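Long-range contact in B-agarase (Agarivorans gilvus, PDB 5Z6P), which probably hydrolyses beta-glycosidic bonds of agarose as an agarase of glycoside hydrolase family 50: residues 479-484 with 602-607. Sequence-based numbering, arbitrary orientation.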
loop_
_atom_site.group_PDB
_atom_site.type_symbol
_atom_site.label_atom_id
_atom_site.label_comp_id
_atom_site.label_asym_id
_atom_site.label_seq_id
_atom_site.Cartn_x
_atom_site.Cartn_y
_atom_site.Cartn_z
ATOM N N ARG A 479 25.013 16.248 8.373
ATOM C CA ARG A 479 24.633 15.082 9.151
ATOM C C ARG A 479 23.844 14.059 8.309
ATOM O O ARG A 479 23.991 12.878 8.513
ATOM C CB ARG A 479 23.824 15.488 10.387
ATOM C CG ARG A 479 24.679 16.093 11.506
ATOM C CD ARG A 479 23.800 16.435 12.700
ATOM N NE ARG A 479 22.887 17.517 12.366
ATOM C CZ ARG A 479 21.964 17.997 13.190
ATOM N NH1 ARG A 479 21.181 18.987 12.799
ATOM N NH2 ARG A 479 21.825 17.489 14.406
ATOM N N PHE A 480 23.031 14.516 7.367
ATOM C CA PHE A 480 22.266 13.583 6.540
ATOM C C PHE A 480 23.201 12.619 5.806
ATOM O O PHE A 480 22.982 11.409 5.808
ATOM C CB PHE A 480 21.377 14.299 5.519
ATOM C CG PHE A 480 20.741 13.359 4.529
ATOM C CD1 PHE A 480 19.778 12.449 4.951
ATOM C CD2 PHE A 480 21.138 13.343 3.190
ATOM C CE1 PHE A 480 19.211 11.572 4.068
ATOM C CE2 PHE A 480 20.584 12.453 2.304
ATOM C CZ PHE A 480 19.606 11.575 2.734
ATOM N N ARG A 481 24.256 13.173 5.213
ATOM C CA ARG A 481 25.238 12.389 4.475
ATOM C C ARG A 481 25.876 11.330 5.378
ATOM O O ARG A 481 26.014 10.179 4.986
ATOM C CB ARG A 481 26.330 13.288 3.855
ATOM C CG ARG A 481 27.269 12.505 2.955
ATOM C CD ARG A 481 28.401 13.356 2.356
ATOM N NE ARG A 481 27.966 14.210 1.264
ATOM C CZ ARG A 481 27.799 13.808 0.007
ATOM N NH1 ARG A 481 28.025 12.544 -0.332
ATOM N NH2 ARG A 481 27.426 14.678 -0.919
ATOM N N GLN A 482 26.230 11.720 6.602
ATOM C CA GLN A 482 26.786 10.769 7.557
ATOM C C GLN A 482 25.802 9.645 7.890
ATOM O O GLN A 482 26.213 8.511 8.062
ATOM C CB GLN A 482 27.217 11.466 8.852
ATOM C CG GLN A 482 28.352 12.424 8.667
ATOM C CD GLN A 482 29.493 11.781 7.930
ATOM O OE1 GLN A 482 30.085 10.834 8.414
ATOM N NE2 GLN A 482 29.777 12.268 6.730
ATOM N N ARG A 483 24.520 9.967 8.002
ATOM C CA ARG A 483 23.524 8.942 8.306
ATOM C C ARG A 483 23.311 8.037 7.080
ATOM O O ARG A 483 23.114 6.832 7.224
ATOM C CB ARG A 483 22.203 9.567 8.768
ATOM C CG ARG A 483 22.281 10.343 10.101
ATOM C CD ARG A 483 22.920 9.526 11.208
ATOM N NE ARG A 483 22.303 8.211 11.305
ATOM C CZ ARG A 483 22.922 7.133 11.762
ATOM N NH1 ARG A 483 24.176 7.212 12.173
ATOM N NH2 ARG A 483 22.286 5.971 11.796
ATOM N N ALA A 484 23.366 8.617 5.884
ATOM C CA ALA A 484 23.262 7.820 4.659
ATOM C C ALA A 484 24.417 6.828 4.601
ATOM O O ALA A 484 24.210 5.675 4.263
ATOM C CB ALA A 484 23.247 8.704 3.408
ATOM N N VAL A 602 22.399 10.204 -1.505
ATOM C CA VAL A 602 22.197 8.768 -1.342
ATOM C C VAL A 602 22.955 7.990 -2.421
ATOM O O VAL A 602 23.660 7.061 -2.104
ATOM C CB VAL A 602 20.710 8.366 -1.386
ATOM C CG1 VAL A 602 20.577 6.830 -1.372
ATOM C CG2 VAL A 602 19.935 8.989 -0.219
ATOM N N LYS A 603 22.815 8.377 -3.683
ATOM C CA LYS A 603 23.563 7.709 -4.760
ATOM C C LYS A 603 25.061 7.674 -4.436
ATOM O O LYS A 603 25.711 6.630 -4.519
ATOM C CB LYS A 603 23.323 8.410 -6.108
ATOM C CG LYS A 603 23.989 7.749 -7.297
ATOM C CD LYS A 603 24.120 8.713 -8.463
ATOM C CE LYS A 603 24.803 8.069 -9.676
ATOM N NZ LYS A 603 23.845 7.734 -10.781
ATOM N N GLN A 604 25.602 8.823 -4.044
ATOM C CA GLN A 604 27.044 8.936 -3.819
ATOM C C GLN A 604 27.524 8.018 -2.706
ATOM O O GLN A 604 28.523 7.331 -2.860
ATOM C CB GLN A 604 27.436 10.384 -3.511
ATOM C CG GLN A 604 27.487 11.239 -4.758
ATOM C CD GLN A 604 27.877 12.658 -4.481
ATOM O OE1 GLN A 604 27.770 13.128 -3.358
ATOM N NE2 GLN A 604 28.321 13.364 -5.520
ATOM N N GLU A 605 26.813 8.020 -1.589
ATOM C CA GLU A 605 27.205 7.201 -0.458
ATOM C C GLU A 605 27.058 5.721 -0.808
ATOM O O GLU A 605 27.889 4.916 -0.411
ATOM C CB GLU A 605 26.384 7.557 0.788
ATOM C CG GLU A 605 26.656 8.965 1.286
ATOM C CD GLU A 605 28.124 9.205 1.560
ATOM O OE1 GLU A 605 28.746 8.375 2.237
ATOM O OE2 GLU A 605 28.662 10.210 1.088
ATOM N N LEU A 606 26.018 5.365 -1.561
ATOM C CA LEU A 606 25.879 3.976 -2.004
ATOM C C LEU A 606 27.074 3.566 -2.870
ATOM O O LEU A 606 27.661 2.528 -2.656
ATOM C CB LEU A 606 24.570 3.758 -2.775
ATOM C CG LEU A 606 23.406 3.373 -1.861
ATOM C CD1 LEU A 606 22.102 3.362 -2.610
ATOM C CD2 LEU A 606 23.655 2.026 -1.230
ATOM N N LYS A 607 27.438 4.404 -3.827
ATOM C CA LYS A 607 28.475 4.024 -4.787
ATOM C C LYS A 607 29.866 4.004 -4.162
ATOM O O LYS A 607 30.726 3.294 -4.661
ATOM C CB LYS A 607 28.466 4.946 -6.016
ATOM C CG LYS A 607 27.178 4.899 -6.861
ATOM C CD LYS A 607 26.818 3.486 -7.350
ATOM C CE LYS A 607 25.531 3.474 -8.188
ATOM N NZ LYS A 607 25.206 2.120 -8.757
#
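Arg481 reaches from helix 478-495 to two consecutive side chains of helix 581-609, Gln604 and Glu605, which its guanidinium meets at the edge. Arg481 NH1 and NH2 converge end-on on Gln604 OE1, one acceptor shared by two donors, NH2 at 2.9 Å and NH1 at 3.1 Å. The NH2 bond runs almost in line with the amide C=O (170°), and the amide plane is turned moderately from the guanidinium. Arg481 NH1 also forms a salt bridge to Glu605 OE2 at 2.8 Å, through that oxygen's anti lone pair. Here the carboxylate stands steeply, its plane 74° from the guanidinium. Glu605 bends at chi2, which brings its OE2 beside the arginine's aliphatic part, 3.3 Å from Arg481 CG. Glu605 CG packs against Ala484 CB (4.0 Å). On the buried flank, Val602 CG2 touches the edge of the Phe480 ring at CZ, 3.9 Å away, and Ile455 lies against both side chains. The axes of segments 479-484 and 602-607 come within 9.5 Å and cross at 40°; both helices belong to the glycosidase part of the chain, related to beta-galactosidases. Lys608 also salt-bridges Glu605 OE2, so this buried carboxylate faces two cations, which would probably favour its ionised form.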